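PDB 6TZ0: RNA-dependent RNA Polymerase from Bombyx mori cytoplasmic polyhedrosis virus, which catalyses RNA-templated RNA synthesis, making plus strands in transcription and probably the complementary minus strands in genome replication. Local coordinates for residues N540-S545 against N691-H696; S1167-V1170 against C1174-L1177. One frame throughout, in Å; residues are numbered along the deposited sequence.

Interaction 1: residues N540-S545 against N691-H696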
ATOM      1  N   ASN A 540      12.934 -14.299 -34.045  1.00 29.54           N
ATOM      2  CA  ASN A 540      13.015 -12.887 -34.443  1.00 29.54           C
ATOM      3  C   ASN A 540      12.299 -11.981 -33.447  1.00 29.54           C
ATOM      4  O   ASN A 540      11.566 -11.066 -33.816  1.00 29.54           O
ATOM      5  CB  ASN A 540      12.489 -12.665 -35.862  1.00 29.54           C
ATOM      6  CG  ASN A 540      13.428 -13.192 -36.917  1.00 29.54           C
ATOM      7  OD1 ASN A 540      14.640 -13.035 -36.817  1.00 29.54           O
ATOM      8  ND2 ASN A 540      12.871 -13.820 -37.940  1.00 29.54           N
ATOM      9  N   VAL A 541      12.534 -12.230 -32.167  1.00 29.06           N
ATOM     10  CA  VAL A 541      11.849 -11.524 -31.096  1.00 29.06           C
ATOM     11  C   VAL A 541      12.887 -10.817 -30.229  1.00 29.06           C
ATOM     12  O   VAL A 541      13.975 -11.348 -29.979  1.00 29.06           O
ATOM     13  CB  VAL A 541      10.943 -12.490 -30.291  1.00 29.06           C
ATOM     14  CG1 VAL A 541      11.730 -13.591 -29.591  1.00 29.06           C
ATOM     15  CG2 VAL A 541      10.083 -11.748 -29.317  1.00 29.06           C
ATOM     16  N   LEU A 542      12.586  -9.581 -29.847  1.00 29.20           N
ATOM     17  CA  LEU A 542      13.443  -8.791 -28.974  1.00 29.20           C
ATOM     18  C   LEU A 542      12.712  -8.541 -27.666  1.00 29.20           C
ATOM     19  O   LEU A 542      11.639  -7.930 -27.656  1.00 29.20           O
ATOM     20  CB  LEU A 542      13.832  -7.467 -29.620  1.00 29.20           C
ATOM     21  CG  LEU A 542      14.746  -6.631 -28.731  1.00 29.20           C
ATOM     22  CD1 LEU A 542      16.050  -7.355 -28.499  1.00 29.20           C
ATOM     23  CD2 LEU A 542      15.001  -5.269 -29.318  1.00 29.20           C
ATOM     24  N   LEU A 543      13.294  -9.005 -26.574  1.00 30.82           N
ATOM     25  CA  LEU A 543      12.691  -8.904 -25.258  1.00 30.82           C
ATOM     26  C   LEU A 543      13.235  -7.668 -24.558  1.00 30.82           C
ATOM     27  O   LEU A 543      14.405  -7.317 -24.726  1.00 30.82           O
ATOM     28  CB  LEU A 543      12.997 -10.165 -24.455  1.00 30.82           C
ATOM     29  CG  LEU A 543      12.488 -11.433 -25.145  1.00 30.82           C
ATOM     30  CD1 LEU A 543      12.965 -12.674 -24.446  1.00 30.82           C
ATOM     31  CD2 LEU A 543      10.978 -11.445 -25.235  1.00 30.82           C
ATOM     32  N   SER A 544      12.384  -6.995 -23.788  1.00 31.75           N
ATOM     33  CA  SER A 544      12.788  -5.766 -23.111  1.00 31.75           C
ATOM     34  C   SER A 544      12.173  -5.725 -21.720  1.00 31.75           C
ATOM     35  O   SER A 544      10.969  -5.494 -21.578  1.00 31.75           O
ATOM     36  CB  SER A 544      12.385  -4.533 -23.916  1.00 31.75           C
ATOM     37  OG  SER A 544      12.771  -3.343 -23.255  1.00 31.75           O
ATOM     38  N   SER A 545      12.999  -5.945 -20.701  1.00 34.99           N
ATOM     39  CA  SER A 545      12.597  -5.751 -19.311  1.00 34.99           C
ATOM     40  C   SER A 545      13.099  -4.392 -18.833  1.00 34.99           C
ATOM     41  O   SER A 545      13.973  -4.286 -17.979  1.00 34.99           O
ATOM     42  CB  SER A 545      13.135  -6.876 -18.435  1.00 34.99           C
ATOM     43  OG  SER A 545      12.631  -8.127 -18.839  1.00 34.99           O
ATOM     44  N   ASN A 691      16.855  -4.136 -36.845  1.00 38.78           N
ATOM     45  CA  ASN A 691      16.835  -2.697 -37.071  1.00 38.78           C
ATOM     46  C   ASN A 691      15.554  -2.067 -36.546  1.00 38.78           C
ATOM     47  O   ASN A 691      15.601  -1.076 -35.806  1.00 38.78           O
ATOM     48  CB  ASN A 691      16.993  -2.418 -38.558  1.00 38.78           C
ATOM     49  CG  ASN A 691      18.352  -2.807 -39.070  1.00 38.78           C
ATOM     50  OD1 ASN A 691      19.372  -2.516 -38.446  1.00 38.78           O
ATOM     51  ND2 ASN A 691      18.378  -3.494 -40.204  1.00 38.78           N
ATOM     52  N   ASP A 692      14.405  -2.645 -36.896  1.00 37.77           N
ATOM     53  CA  ASP A 692      13.123  -2.084 -36.497  1.00 37.77           C
ATOM     54  C   ASP A 692      12.889  -2.223 -35.002  1.00 37.77           C
ATOM     55  O   ASP A 692      12.392  -1.288 -34.362  1.00 37.77           O
ATOM     56  CB  ASP A 692      11.998  -2.770 -37.262  1.00 37.77           C
ATOM     57  CG  ASP A 692      12.067  -2.515 -38.748  1.00 37.77           C
ATOM     58  OD1 ASP A 692      12.597  -1.460 -39.149  1.00 37.77           O
ATOM     59  OD2 ASP A 692      11.590  -3.374 -39.516  1.00 37.77           O
ATOM     60  N   THR A 693      13.251  -3.378 -34.434  1.00 33.23           N
ATOM     61  CA  THR A 693      13.088  -3.587 -33.000  1.00 33.23           C
ATOM     62  C   THR A 693      14.009  -2.683 -32.197  1.00 33.23           C
ATOM     63  O   THR A 693      13.596  -2.135 -31.166  1.00 33.23           O
ATOM     64  CB  THR A 693      13.319  -5.054 -32.644  1.00 33.23           C
ATOM     65  OG1 THR A 693      14.584  -5.483 -33.152  1.00 33.23           O
ATOM     66  CG2 THR A 693      12.221  -5.931 -33.196  1.00 33.23           C
ATOM     67  N   HIS A 694      15.241  -2.474 -32.673  1.00 33.72           N
ATOM     68  CA  HIS A 694      16.140  -1.561 -31.978  1.00 33.72           C
ATOM     69  C   HIS A 694      15.654  -0.119 -32.074  1.00 33.72           C
ATOM     70  O   HIS A 694      15.715   0.618 -31.085  1.00 33.72           O
ATOM     71  CB  HIS A 694      17.557  -1.704 -32.527  1.00 33.72           C
ATOM     72  CG  HIS A 694      18.560  -0.818 -31.856  1.00 33.72           C
ATOM     73  ND1 HIS A 694      18.969  -1.010 -30.554  1.00 33.72           N
ATOM     74  CD2 HIS A 694      19.253   0.249 -32.314  1.00 33.72           C
ATOM     75  CE1 HIS A 694      19.861  -0.089 -30.235  1.00 33.72           C
ATOM     76  NE2 HIS A 694      20.053   0.686 -31.287  1.00 33.72           N
ATOM     77  N   ASP A 695      15.127   0.283 -33.237  1.00 32.59           N
ATOM     78  CA  ASP A 695      14.596   1.636 -33.401  1.00 32.59           C
ATOM     79  C   ASP A 695      13.405   1.882 -32.480  1.00 32.59           C
ATOM     80  O   ASP A 695      13.332   2.918 -31.805  1.00 32.59           O
ATOM     81  CB  ASP A 695      14.202   1.854 -34.862  1.00 32.59           C
ATOM     82  CG  ASP A 695      13.929   3.314 -35.200  1.00 32.59           C
ATOM     83  OD1 ASP A 695      14.093   4.200 -34.337  1.00 32.59           O
ATOM     84  OD2 ASP A 695      13.529   3.579 -36.351  1.00 32.59           O
ATOM     85  N   HIS A 696      12.502   0.909 -32.388  1.00 27.81           N
ATOM     86  CA  HIS A 696      11.293   1.097 -31.597  1.00 27.81           C
ATOM     87  C   HIS A 696      11.598   1.060 -30.102  1.00 27.81           C
ATOM     88  O   HIS A 696      11.013   1.828 -29.323  1.00 27.81           O
ATOM     89  CB  HIS A 696      10.275   0.035 -32.008  1.00 27.81           C
ATOM     90  CG  HIS A 696       8.881   0.305 -31.545  1.00 27.81           C
ATOM     91  ND1 HIS A 696       7.851  -0.577 -31.771  1.00 27.81           N
ATOM     92  CD2 HIS A 696       8.346   1.337 -30.858  1.00 27.81           C
ATOM     93  CE1 HIS A 696       6.738  -0.093 -31.258  1.00 27.81           C
ATOM     94  NE2 HIS A 696       7.011   1.067 -30.693  1.00 27.81           N
TER
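Thr-693, near the start of helix 690-705, meets Leu-542 of strand 541-548, and this one pair carries nearly the whole contact. One branch of the leucine, CD2, lies 3.7 Å from CB of Thr-693, while the two CB atoms, of Leu-542 and Thr-693, approach to 3.9 Å, the leucine laying both CD2 and its CB against the root of the threonine; the two side chains run at a slant to each other. Leu-542 holds CG anti to its own backbone nitrogen (chi1 -179°), which carries the branch out to the helix. The hydroxyl of Thr-693 is employed elsewhere: with chi1 at 53°, OG1 turns back to hydrogen-bond the carbonyl oxygen of Asn-689. Its flank therefore meets the leucine only by van der Waals contact, OG1 standing 3.9 Å from CD2 of Leu-542. One residue on, His-694 adds its backbone nitrogen, 4.4 Å from CD2 of Leu-542; its imidazole leads away from the strand and stacks on Phe-291. Farther along, His-696 packs against Phe-686 of strand 682-687, whose backbone is hydrogen-bonded to that of Leu-542. Helix 690-705 links strand 682-687 to strand 711-716, passing over strand 541-548 between them. Such a helix laid across the antiparallel sheet in a split beta-alpha-beta crossover is characteristic of the palm of RNA-dependent RNA polymerases.

Interaction 2: residues S1167-V1170 against C1174-L1177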
ATOM      1  N   SER A1167     -15.987 -54.012 -10.938  1.00 51.44           N
ATOM      2  CA  SER A1167     -16.935 -54.469  -9.931  1.00 51.44           C
ATOM      3  C   SER A1167     -16.976 -53.572  -8.701  1.00 51.44           C
ATOM      4  O   SER A1167     -17.805 -53.804  -7.815  1.00 51.44           O
ATOM      5  CB  SER A1167     -16.608 -55.905  -9.511  1.00 51.44           C
ATOM      6  OG  SER A1167     -15.373 -55.978  -8.826  1.00 51.44           O
ATOM      7  N   TYR A1168     -16.109 -52.562  -8.616  1.00 51.21           N
ATOM      8  CA  TYR A1168     -16.133 -51.632  -7.499  1.00 51.21           C
ATOM      9  C   TYR A1168     -17.014 -50.420  -7.748  1.00 51.21           C
ATOM     10  O   TYR A1168     -17.371 -49.725  -6.794  1.00 51.21           O
ATOM     11  CB  TYR A1168     -14.724 -51.142  -7.168  1.00 51.21           C
ATOM     12  CG  TYR A1168     -13.780 -52.214  -6.697  1.00 51.21           C
ATOM     13  CD1 TYR A1168     -13.998 -52.876  -5.499  1.00 51.21           C
ATOM     14  CD2 TYR A1168     -12.622 -52.500  -7.401  1.00 51.21           C
ATOM     15  CE1 TYR A1168     -13.125 -53.839  -5.049  1.00 51.21           C
ATOM     16  CE2 TYR A1168     -11.737 -53.457  -6.953  1.00 51.21           C
ATOM     17  CZ  TYR A1168     -11.994 -54.120  -5.777  1.00 51.21           C
ATOM     18  OH  TYR A1168     -11.115 -55.074  -5.333  1.00 51.21           O
ATOM     19  N   TYR A1169     -17.367 -50.153  -8.999  1.00 51.94           N
ATOM     20  CA  TYR A1169     -18.194 -49.002  -9.354  1.00 51.94           C
ATOM     21  C   TYR A1169     -19.633 -49.309  -8.969  1.00 51.94           C
ATOM     22  O   TYR A1169     -20.415 -49.840  -9.756  1.00 51.94           O
ATOM     23  CB  TYR A1169     -18.051 -48.692 -10.835  1.00 51.94           C
ATOM     24  CG  TYR A1169     -16.682 -48.178 -11.192  1.00 51.94           C
ATOM     25  CD1 TYR A1169     -16.376 -46.833 -11.076  1.00 51.94           C
ATOM     26  CD2 TYR A1169     -15.688 -49.041 -11.621  1.00 51.94           C
ATOM     27  CE1 TYR A1169     -15.122 -46.359 -11.394  1.00 51.94           C
ATOM     28  CE2 TYR A1169     -14.430 -48.577 -11.941  1.00 51.94           C
ATOM     29  CZ  TYR A1169     -14.156 -47.236 -11.824  1.00 51.94           C
ATOM     30  OH  TYR A1169     -12.905 -46.769 -12.143  1.00 51.94           O
ATOM     31  N   VAL A1170     -19.984 -48.970  -7.730  1.00 53.29           N
ATOM     32  CA  VAL A1170     -21.291 -49.267  -7.164  1.00 53.29           C
ATOM     33  C   VAL A1170     -22.083 -48.015  -6.848  1.00 53.29           C
ATOM     34  O   VAL A1170     -23.183 -48.116  -6.289  1.00 53.29           O
ATOM     35  CB  VAL A1170     -21.168 -50.147  -5.908  1.00 53.29           C
ATOM     36  CG1 VAL A1170     -20.484 -51.452  -6.250  1.00 53.29           C
ATOM     37  CG2 VAL A1170     -20.411 -49.411  -4.822  1.00 53.29           C
ATOM     38  N   CYS A1174     -18.377 -42.944  -7.332  1.00 53.18           N
ATOM     39  CA  CYS A1174     -17.204 -43.791  -7.181  1.00 53.18           C
ATOM     40  C   CYS A1174     -16.078 -43.382  -8.112  1.00 53.18           C
ATOM     41  O   CYS A1174     -14.910 -43.528  -7.747  1.00 53.18           O
ATOM     42  CB  CYS A1174     -17.557 -45.253  -7.442  1.00 53.18           C
ATOM     43  SG  CYS A1174     -18.559 -46.031  -6.177  1.00 53.18           S
ATOM     44  N   ARG A1175     -16.409 -42.865  -9.297  1.00 53.26           N
ATOM     45  CA  ARG A1175     -15.404 -42.645 -10.334  1.00 53.26           C
ATOM     46  C   ARG A1175     -14.438 -41.533  -9.950  1.00 53.26           C
ATOM     47  O   ARG A1175     -13.215 -41.730  -9.962  1.00 53.26           O
ATOM     48  CB  ARG A1175     -16.099 -42.340 -11.660  1.00 53.26           C
ATOM     49  CG  ARG A1175     -15.178 -42.219 -12.863  1.00 53.26           C
ATOM     50  CD  ARG A1175     -15.984 -42.073 -14.144  1.00 53.26           C
ATOM     51  NE  ARG A1175     -15.141 -42.026 -15.334  1.00 53.26           N
ATOM     52  CZ  ARG A1175     -14.696 -40.908 -15.902  1.00 53.26           C
ATOM     53  NH1 ARG A1175     -15.023 -39.727 -15.402  1.00 53.26           N
ATOM     54  NH2 ARG A1175     -13.932 -40.973 -16.983  1.00 53.26           N
ATOM     55  N   ALA A1176     -14.972 -40.378  -9.553  1.00 51.70           N
ATOM     56  CA  ALA A1176     -14.148 -39.260  -9.112  1.00 51.70           C
ATOM     57  C   ALA A1176     -13.407 -39.559  -7.819  1.00 51.70           C
ATOM     58  O   ALA A1176     -12.265 -39.123  -7.646  1.00 51.70           O
ATOM     59  CB  ALA A1176     -15.023 -38.025  -8.929  1.00 51.70           C
ATOM     60  N   LEU A1177     -14.054 -40.311  -6.931  1.00 48.49           N
ATOM     61  CA  LEU A1177     -13.466 -40.708  -5.658  1.00 48.49           C
ATOM     62  C   LEU A1177     -12.246 -41.598  -5.858  1.00 48.49           C
ATOM     63  O   LEU A1177     -11.228 -41.414  -5.200  1.00 48.49           O
ATOM     64  CB  LEU A1177     -14.499 -41.440  -4.804  1.00 48.49           C
ATOM     65  CG  LEU A1177     -13.999 -41.991  -3.470  1.00 48.49           C
ATOM     66  CD1 LEU A1177     -13.677 -40.859  -2.511  1.00 48.49           C
ATOM     67  CD2 LEU A1177     -15.029 -42.924  -2.859  1.00 48.49           C
TER
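An inverse gamma turn centred on Tyr-1169 precedes helix 1174-1188, and the first turn of that helix folds back against it through Cys-1174 and Arg-1175. The thiol of Cys-1174 faces the turn: Val-1170 N makes a weak hydrogen bond to SG of Cys-1174, 3.6 Å long and bent to 145°. With chi1 at -71°, SG sits anti to the carbonyl carbon of its own residue, which directs it at the turn. There it also lies 3.9 Å from O of Tyr-1168, an oxygen that is hydrogen-bonded to the hydroxyl of Tyr-1178 in the next turn of the helix. Val-1170 adds an apolar touch, its CG2 4.1 Å from SG of Cys-1174. The phenol of Tyr-1169 reaches along the helix start and presents its edge, CE1 meeting CA of Arg-1175 at 3.9 Å in the ring plane. The arginine chain is extended as far as NE, and its guanidinium plane is inclined 38° to the ring. Tyr-1178 also packs edge-to-face with Tyr-1169, and Val-1210 of helix 1204-1211 touches Cys-1174. The result is an inverse gamma turn packed on the N-terminal turn of the helix that follows it, within the C-terminal region of the polymerase.

The two contacts lie far apart in the chain's fold, their centres about 56 Å from each other and their nearest atoms about 40 Å apart, and they share no residue. Interaction 1 joins elements some 146 residues apart within the central polymerase region, whereas interaction 2 closes over just three intervening residues in the C-terminal region. Of the two, interaction 1 is related to catalysis through the sheet it belongs to: strand 541-548 ends with Asp-547 and Val-548, which bind magnesium, and strand 682-687 beside it and strand 672-677 beyond flank the metal ligands Asp-680 and Asp-681, although no metal is bound to them in this model. Even so, neither contact is itself part of the metal or nucleotide sites.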